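Local structure of WA352 (Oryza sativa subsp. indica, 5ZT3) at residues 86-89 with 90-93; 105-108 with 109-113. The protein is a mitochondrial protein linked to cytoplasmic male sterility in rice, its molecular action unsettled, studied here as a fragment built around its DUF8018 region. One frame throughout, in Å; residues are numbered along the deposited sequence.

Overall arrangement
Both contacts lie on the surface and are local, each made within one continuous stretch of chain. Contact 1 is a turn in the loop between helix 78-81 and helix 98-111. Contact 2 is the C-terminal end of helix 98-111. Their centres are 22 Å apart and their nearest atoms about 7 Å apart, so they do not touch. They share a support: Leu86 in the first and Leu105 and Leu108 in the second all rest on Ile65 of helix 45-72. The chemistry differs. The loop is shaped by an uncharged amide, a methyl group and a water, whereas the helix end adds a salt bridge to its regular backbone bonds.

Contact 1: residues 86-89 with 90-93; sequences LDNP and RTAT
The side-chain amide of Asn88 has the methyl of Thr91 over one face and the backbone of Arg90 at its oxygen end. Thr91 CG2 sits almost directly above Asn88 CG, 3.6 Å away. The two side chains cross at about a right angle. At the oxygen, Arg90 N donates to Asn88 OD1 over 2.9 Å. The bond is fairly straight at hydrogen, 163°, but the donor is tilted 31° from the carbonyl plane, toward the face that carries the methyl. Arg90 CB follows at 3.6 Å from Asn88 OD1, and the rest of that side chain extends away. At the nitrogen end, Asn88 ND2 bonds to Glu96 OE1, so both ends of the amide are held and its rotation is probably fixed.

Thr91 is placed by its own torsion. With chi1 at 69°, OG1 stands between the backbone N and the carbonyl carbon, and CG2 falls beside the backbone N, over the amide. Thr91 OG1 comes within 3.3 Å of Asn88 O, but its hydrogen bond goes to Glu95 O. The backbone closure is loose: Thr91 N reaches Asn88 O at 3.5 Å, a weak bond. A water donates to Thr91 O at 2.7 Å and weakly to Pro89 O, bridging the two carbonyls.

Pro89 occupies the second position of the turn, and its ring is exposed. A backbone bond between Asn88 and Gly94 ties the turn to the chain that follows. The arrangement is an Asx turn, from Asn88 OD1 to Arg90 N, superimposed on a type I beta turn from Asn88 to Thr91.

Contact 2: residues 105-108 with 109-113; sequences LDDL and QSRNE
Gln109 lies back along Leu105, one helical turn earlier, near the C-terminal end of helix 98-111. Its CB and CG both pass 3.4 Å from Leu105 O, the carbonyl that also accepts from Gln109 N. CG is anti to the carbonyl carbon (chi1 -76°), and the chain beyond it is extended, which carries the amide over the leucine. Gln109 CD lies 3.8 Å from Leu105 CG, and NE2 at the tip is 3.7 Å from the same carbon. The isobutyl group thus packs against one face of the amide. Leu105 also touches Leu61 and Ile65 of helix 45-72.

The next pair is polar. Asp106 O takes two bonds from Ser110, one from N and one from OG, arriving from opposite faces of the carbonyl plane. The hydroxyl bond is 2.8 Å from Ser110 OG to Asp106 O.

Asp107 and Arg111 form an i to i+4 salt bridge, 2.9 Å from Asp107 OD1 to Arg111 NH1. NH1 meets OD1 on its anti side, with OD1 at the guanidinium edge. The two planes are 60° apart, and the bridge is single-pronged, not a flat, two-pronged one. The other oxygen, Asp107 OD2, bonds to Thr117 OG1 of helix 116-124. With an alanine in place of Asp107, the Arg111 guanidinium would probably lose its charge partner and turn more freely, and Thr117 would lose this link.

Asn112 leaves the helix with positive phi, and its OD1 bonds to Lys68 NZ. Asn112 N still donates to Leu108 O over 2.8 Å, from 37° above the carbonyl plane.

Contact 1: residues 86-89 with 90-93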
# COMPACT_ATOMS: atom_id res chain seq x y z
N LEU A 86 1.99 4.39 -2.85
CA LEU A 86 2.67 3.10 -2.86
C LEU A 86 2.38 2.29 -4.13
O LEU A 86 2.87 1.16 -4.26
CB LEU A 86 2.31 2.30 -1.61
CG LEU A 86 2.65 3.01 -0.30
CD1 LEU A 86 2.27 2.15 0.90
CD2 LEU A 86 4.13 3.37 -0.23
N ASP A 87 1.60 2.83 -5.06
CA ASP A 87 1.38 2.18 -6.34
C ASP A 87 2.70 2.08 -7.12
O ASP A 87 3.66 2.81 -6.87
CB ASP A 87 0.43 3.02 -7.20
CG ASP A 87 -0.99 3.06 -6.65
OD1 ASP A 87 -1.73 4.01 -7.02
OD2 ASP A 87 -1.39 2.15 -5.88
N ASN A 88 2.73 1.19 -8.11
CA ASN A 88 3.88 1.08 -9.00
C ASN A 88 3.37 1.12 -10.43
O ASN A 88 2.67 0.18 -10.86
CB ASN A 88 4.66 -0.21 -8.74
CG ASN A 88 5.97 -0.27 -9.50
OD1 ASN A 88 6.10 0.30 -10.59
ND2 ASN A 88 6.96 -0.95 -8.93
N PRO A 89 3.73 2.14 -11.22
CA PRO A 89 3.22 2.25 -12.59
C PRO A 89 3.77 1.22 -13.55
O PRO A 89 3.26 1.11 -14.67
CB PRO A 89 3.64 3.66 -13.03
CG PRO A 89 4.11 4.35 -11.81
CD PRO A 89 4.54 3.31 -10.84
N ARG A 90 4.78 0.46 -13.15
CA ARG A 90 5.42 -0.49 -14.05
C ARG A 90 5.00 -1.94 -13.83
O ARG A 90 5.45 -2.82 -14.57
CB ARG A 90 6.94 -0.33 -13.99
CG ARG A 90 7.40 1.03 -14.49
CD ARG A 90 8.90 1.22 -14.40
NE ARG A 90 9.32 2.45 -15.06
CZ ARG A 90 10.54 2.97 -14.99
NH1 ARG A 90 11.48 2.35 -14.28
NH2 ARG A 90 10.83 4.09 -15.63
N THR A 91 4.13 -2.22 -12.87
CA THR A 91 3.63 -3.58 -12.67
C THR A 91 2.31 -3.78 -13.39
O THR A 91 1.62 -2.83 -13.76
CB THR A 91 3.47 -3.90 -11.18
OG1 THR A 91 2.38 -3.12 -10.65
CG2 THR A 91 4.74 -3.58 -10.41
N ALA A 92 1.95 -5.06 -13.58
CA ALA A 92 0.75 -5.39 -14.34
C ALA A 92 -0.51 -4.85 -13.66
O ALA A 92 -1.41 -4.34 -14.34
CB ALA A 92 0.65 -6.90 -14.53
N THR A 93 -0.58 -4.95 -12.34
CA THR A 93 -1.76 -4.53 -11.60
C THR A 93 -1.67 -3.09 -11.09
O THR A 93 -2.70 -2.52 -10.70
CB THR A 93 -1.96 -5.42 -10.37
OG1 THR A 93 -0.83 -5.27 -9.49
CG2 THR A 93 -2.10 -6.89 -10.79
O HOH W 1 0.25 -0.53 -14.02

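Contact 2: residues 105-108 with 109-113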
# COMPACT_ATOMS: atom_id res chain seq x y z
N LEU A 105 9.80 -0.47 3.89
CA LEU A 105 9.55 -0.38 5.32
C LEU A 105 10.84 -0.50 6.12
O LEU A 105 11.06 0.25 7.08
CB LEU A 105 8.54 -1.45 5.75
CG LEU A 105 8.19 -1.41 7.23
CD1 LEU A 105 7.57 -0.08 7.60
CD2 LEU A 105 7.27 -2.56 7.61
N ASP A 106 11.73 -1.41 5.71
CA ASP A 106 13.02 -1.54 6.40
C ASP A 106 13.82 -0.25 6.32
O ASP A 106 14.46 0.16 7.30
CB ASP A 106 13.83 -2.70 5.82
CG ASP A 106 15.28 -2.69 6.28
OD1 ASP A 106 15.53 -3.14 7.42
OD2 ASP A 106 16.16 -2.23 5.52
N ASP A 107 13.80 0.40 5.15
CA ASP A 107 14.53 1.66 4.97
C ASP A 107 14.00 2.73 5.91
O ASP A 107 14.78 3.44 6.56
CB ASP A 107 14.38 2.09 3.50
CG ASP A 107 15.39 3.14 3.06
OD1 ASP A 107 16.49 3.22 3.64
OD2 ASP A 107 15.09 3.89 2.10
N LEU A 108 12.68 2.87 6.00
CA LEU A 108 12.07 3.83 6.91
C LEU A 108 12.36 3.48 8.37
O LEU A 108 12.64 4.37 9.18
CB LEU A 108 10.56 3.88 6.69
CG LEU A 108 10.09 4.39 5.34
CD1 LEU A 108 8.59 4.20 5.23
CD2 LEU A 108 10.45 5.86 5.18
N GLN A 109 12.26 2.20 8.72
CA GLN A 109 12.50 1.82 10.11
C GLN A 109 13.96 2.04 10.50
O GLN A 109 14.25 2.41 11.64
CB GLN A 109 12.09 0.37 10.34
CG GLN A 109 10.59 0.19 10.43
CD GLN A 109 10.17 -1.26 10.43
OE1 GLN A 109 10.95 -2.15 10.08
NE2 GLN A 109 8.94 -1.52 10.85
N SER A 110 14.88 1.85 9.55
CA SER A 110 16.30 1.95 9.86
C SER A 110 16.78 3.39 9.86
O SER A 110 17.60 3.78 10.70
CB SER A 110 17.11 1.13 8.85
OG SER A 110 16.73 -0.24 8.88
N ARG A 111 16.27 4.21 8.94
CA ARG A 111 16.82 5.54 8.70
C ARG A 111 15.82 6.68 8.81
O ARG A 111 16.23 7.85 8.75
CB ARG A 111 17.53 5.60 7.34
CG ARG A 111 18.80 4.75 7.29
CD ARG A 111 19.24 4.51 5.86
NE ARG A 111 20.22 3.43 5.77
CZ ARG A 111 19.94 2.21 5.31
NH1 ARG A 111 18.71 1.92 4.90
NH2 ARG A 111 20.89 1.28 5.26
N ASN A 112 14.53 6.39 8.94
CA ASN A 112 13.50 7.41 9.21
C ASN A 112 13.55 8.50 8.15
O ASN A 112 13.56 8.18 6.95
CB ASN A 112 13.63 7.87 10.66
CG ASN A 112 13.24 6.79 11.63
OD1 ASN A 112 12.06 6.50 11.83
ND2 ASN A 112 14.24 6.17 12.26
N GLU A 113 13.59 9.78 8.53
CA GLU A 113 13.54 10.87 7.57
C GLU A 113 14.86 11.06 6.83
O GLU A 113 14.93 11.94 5.96
CB GLU A 113 13.11 12.16 8.26
CG GLU A 113 14.22 12.88 9.01
CD GLU A 113 14.62 12.20 10.32
OE1 GLU A 113 13.89 11.30 10.81
OE2 GLU A 113 15.68 12.59 10.87